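Local structure of acetyltransferase (Sinorhizobium meliloti, 4JXQ) at residues L104-V109 against R136-E141. The protein binds acetyl-CoA and is probably a GNAT-family acyltransferase that passes the acetyl group to an acceptor. Sequence-based numbering, arbitrary orientation. Where two conformers were deposited one is given.
Sequences LLSELV and RALGFE
The Phe140 ring is met obliquely from both sides of its plane near CE1, by Leu105 on one side and by Val109 CG2 on the other. Leu105 CD2 comes to 4.0 Å from Phe140 CE1, with Leu105 CD1 close by. Val109 CG2, one turn further on, stands off a little more, 4.3 Å from Phe140 CE1. His135 adds an edge-to-face ring pair, and Met120, Ala122 and Met162 from the central sheet also touch the phenyl group. Leu105 reaches this far because CG is anti to the backbone N (chi1 -173°), which carries the isopropyl end outward between Phe140 and Leu138. This is the GNAT fold, and here the helix that follows the acetyl-CoA-binding strand 84-91 packs against the turn after helix 129-137. A Schellman motif closes that second helix: Gly139, at positive phi, is the C-prime residue, Phe140 N bonds to His135 O, and Gly139 N to Arg136 O. On the Leu138 side, Leu105 CD2 sits 3.8 Å from Leu138 CG as the two leucines run past one another in opposite senses. Leu138 CD1 goes on to Ser106, whose OG, in one of its two conformers, is hydrogen-bonded to Lys102 O within its own helix. An alanine in place of Leu105 would take away CG and both methyls, and is likely to leave a gap between Phe140 and Leu138, close to the acetyl-CoA-binding Ile89.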
ATOM      1  N   LEU A 104     -15.727  10.299  13.846  1.00 10.60           N
ATOM      2  CA  LEU A 104     -14.694  10.628  12.812  1.00  9.88           C
ATOM      3  C   LEU A 104     -14.823   9.753  11.622  1.00  9.79           C
ATOM      4  O   LEU A 104     -14.738  10.240  10.491  1.00 10.20           O
ATOM      5  CB  LEU A 104     -13.329  10.464  13.462  1.00 10.27           C
ATOM      6  CG  LEU A 104     -12.920  11.576  14.451  1.00 11.14           C
ATOM      7  CD1 LEU A 104     -11.735  11.183  15.265  1.00 11.46           C
ATOM      8  CD2 LEU A 104     -12.705  12.911  13.693  1.00 11.92           C
ATOM      9  N   LEU A 105     -15.002   8.436  11.819  1.00  9.69           N
ATOM     10  CA  LEU A 105     -15.122   7.543  10.664  1.00  9.41           C
ATOM     11  C   LEU A 105     -16.387   7.819   9.858  1.00 10.07           C
ATOM     12  O   LEU A 105     -16.392   7.797   8.653  1.00 10.30           O
ATOM     13  CB  LEU A 105     -15.024   6.080  11.108  1.00  9.96           C
ATOM     14  CG  LEU A 105     -14.958   5.041  10.005  1.00 10.43           C
ATOM     15  CD1 LEU A 105     -13.899   5.336   8.955  1.00 11.08           C
ATOM     16  CD2 LEU A 105     -14.766   3.674  10.624  1.00 11.01           C
ATOM     17  N   SER A 106     -17.497   8.106  10.597  1.00 10.30           N
ATOM     18  CA  SER A 106     -18.739   8.483   9.903  0.70 11.09           C
ATOM     19  C   SER A 106     -18.593   9.729   8.953  1.00 10.28           C
ATOM     20  O   SER A 106     -19.105   9.811   7.870  1.00 11.22           O
ATOM     21  CB  SER A 106     -19.856   8.769  10.889  0.70 13.37           C
ATOM     22  OG  SER A 106     -20.244   7.672  11.695  0.70 13.86           O
ATOM     23  N   GLU A 107     -17.827  10.670   9.490  1.00 10.50           N
ATOM     24  CA  GLU A 107     -17.494  11.869   8.736  1.00 10.50           C
ATOM     25  C   GLU A 107     -16.659  11.546   7.512  1.00 10.55           C
ATOM     26  O   GLU A 107     -16.942  12.023   6.416  1.00 11.22           O
ATOM     27  CB  GLU A 107     -16.809  12.871   9.660  1.00 11.55           C
ATOM     28  CG  GLU A 107     -16.191  14.122   9.020  1.00 11.43           C
ATOM     29  CD  GLU A 107     -17.114  15.141   8.474  1.00 13.27           C
ATOM     30  OE1 GLU A 107     -18.329  14.926   8.416  1.00 17.16           O
ATOM     31  OE2 GLU A 107     -16.657  16.197   8.010  1.00 12.75           O
ATOM     32  N   LEU A 108     -15.613  10.723   7.663  1.00  9.80           N
ATOM     33  CA  LEU A 108     -14.850  10.343   6.513  1.00  9.48           C
ATOM     34  C   LEU A 108     -15.697   9.627   5.499  1.00  9.46           C
ATOM     35  O   LEU A 108     -15.590   9.893   4.301  1.00 10.04           O
ATOM     36  CB  LEU A 108     -13.639   9.505   6.893  1.00  9.79           C
ATOM     37  CG  LEU A 108     -12.583  10.156   7.777  1.00 10.31           C
ATOM     38  CD1 LEU A 108     -11.445   9.173   7.939  1.00 11.26           C
ATOM     39  CD2 LEU A 108     -12.072  11.503   7.236  1.00 11.21           C
ATOM     40  N   VAL A 109     -16.488   8.644   5.923  1.00  9.66           N
ATOM     41  CA  VAL A 109     -17.339   7.878   5.021  1.00  9.48           C
ATOM     42  C   VAL A 109     -18.288   8.850   4.291  1.00  9.46           C
ATOM     43  O   VAL A 109     -18.433   8.782   3.079  1.00 10.42           O
ATOM     44  CB  VAL A 109     -18.107   6.797   5.778  1.00  9.79           C
ATOM     45  CG1 VAL A 109     -19.182   6.206   4.913  1.00 10.97           C
ATOM     46  CG2 VAL A 109     -17.138   5.708   6.246  1.00 10.13           C
ATOM     47  N   ARG A 136     -16.033  -2.246  11.607  1.00  9.94           N
ATOM     48  CA  ARG A 136     -17.231  -3.080  11.353  0.70 11.18           C
ATOM     49  C   ARG A 136     -18.643  -2.367  11.619  1.00 11.31           C
ATOM     50  O   ARG A 136     -19.646  -2.428  10.905  1.00 12.78           O
ATOM     51  CB  ARG A 136     -17.142  -4.384  12.183  0.70 11.25           C
ATOM     52  CG  ARG A 136     -18.325  -5.335  11.988  0.70 12.51           C
ATOM     53  CD  ARG A 136     -18.344  -5.991  10.625  0.70 18.89           C
ATOM     54  NE  ARG A 136     -19.476  -6.824  10.306  0.70 30.87           N
ATOM     55  CZ  ARG A 136     -20.757  -6.417  10.115  0.70 26.54           C
ATOM     56  NH1 ARG A 136     -21.068  -5.103  10.246  0.70 61.46           N
ATOM     57  NH2 ARG A 136     -21.749  -7.322   9.778  0.70 53.31           N
ATOM     58  N   ALA A 137     -18.549  -1.560  12.666  1.00 11.16           N
ATOM     59  CA  ALA A 137     -19.691  -0.772  13.111  1.00 12.98           C
ATOM     60  C   ALA A 137     -20.148   0.191  12.026  1.00 12.99           C
ATOM     61  O   ALA A 137     -21.315   0.552  11.959  1.00 15.42           O
ATOM     62  CB  ALA A 137     -19.386  -0.022  14.399  1.00 14.97           C
ATOM     63  N   LEU A 138     -19.227   0.647  11.192  1.00 11.82           N
ATOM     64  CA  LEU A 138     -19.457   1.538  10.083  1.00 12.25           C
ATOM     65  C   LEU A 138     -19.620   0.812   8.771  1.00 12.13           C
ATOM     66  O   LEU A 138     -19.574   1.443   7.725  1.00 14.59           O
ATOM     67  CB  LEU A 138     -18.339   2.610  10.000  1.00 14.73           C
ATOM     68  CG  LEU A 138     -18.523   3.943  10.722  1.00 16.83           C
ATOM     69  CD1 LEU A 138     -19.628   4.713   9.989  1.00 19.25           C
ATOM     70  CD2 LEU A 138     -18.903   3.702  12.140  1.00 18.84           C
ATOM     71  N   GLY A 139     -19.844  -0.488   8.786  1.00 11.78           N
ATOM     72  CA  GLY A 139     -20.162  -1.199   7.583  1.00 12.52           C
ATOM     73  C   GLY A 139     -18.983  -1.758   6.816  1.00 10.77           C
ATOM     74  O   GLY A 139     -19.137  -2.315   5.745  1.00 13.04           O
ATOM     75  N   PHE A 140     -17.764  -1.641   7.351  1.00 10.22           N
ATOM     76  CA  PHE A 140     -16.626  -2.299   6.713  1.00  9.68           C
ATOM     77  C   PHE A 140     -16.711  -3.793   6.976  1.00 10.10           C
ATOM     78  O   PHE A 140     -17.191  -4.229   8.023  1.00 12.20           O
ATOM     79  CB  PHE A 140     -15.310  -1.773   7.308  1.00  9.64           C
ATOM     80  CG  PHE A 140     -14.920  -0.391   6.925  1.00  9.30           C
ATOM     81  CD1 PHE A 140     -15.596   0.722   7.410  1.00  9.99           C
ATOM     82  CD2 PHE A 140     -13.836  -0.189   6.084  1.00  9.47           C
ATOM     83  CE1 PHE A 140     -15.175   1.987   7.050  1.00 10.47           C
ATOM     84  CE2 PHE A 140     -13.391   1.084   5.772  1.00 10.49           C
ATOM     85  CZ  PHE A 140     -14.064   2.165   6.223  1.00 10.60           C
ATOM     86  N   GLU A 141     -16.233  -4.539   6.019  1.00 10.12           N
ATOM     87  CA  GLU A 141     -16.083  -5.999   6.147  0.70 11.47           C
ATOM     88  C   GLU A 141     -14.570  -6.385   6.078  1.00 10.55           C
ATOM     89  O   GLU A 141     -13.789  -5.818   5.327  1.00 11.00           O
ATOM     90  CB  GLU A 141     -16.839  -6.724   5.073  0.70 14.07           C
ATOM     91  CG  GLU A 141     -18.345  -6.521   5.282  0.70 17.17           C
ATOM     92  CD  GLU A 141     -19.240  -7.267   4.317  0.70 27.33           C
ATOM     93  OE1 GLU A 141     -18.760  -8.049   3.469  0.70 38.22           O
ATOM     94  OE2 GLU A 141     -20.447  -7.018   4.440  0.70 49.82           O
TER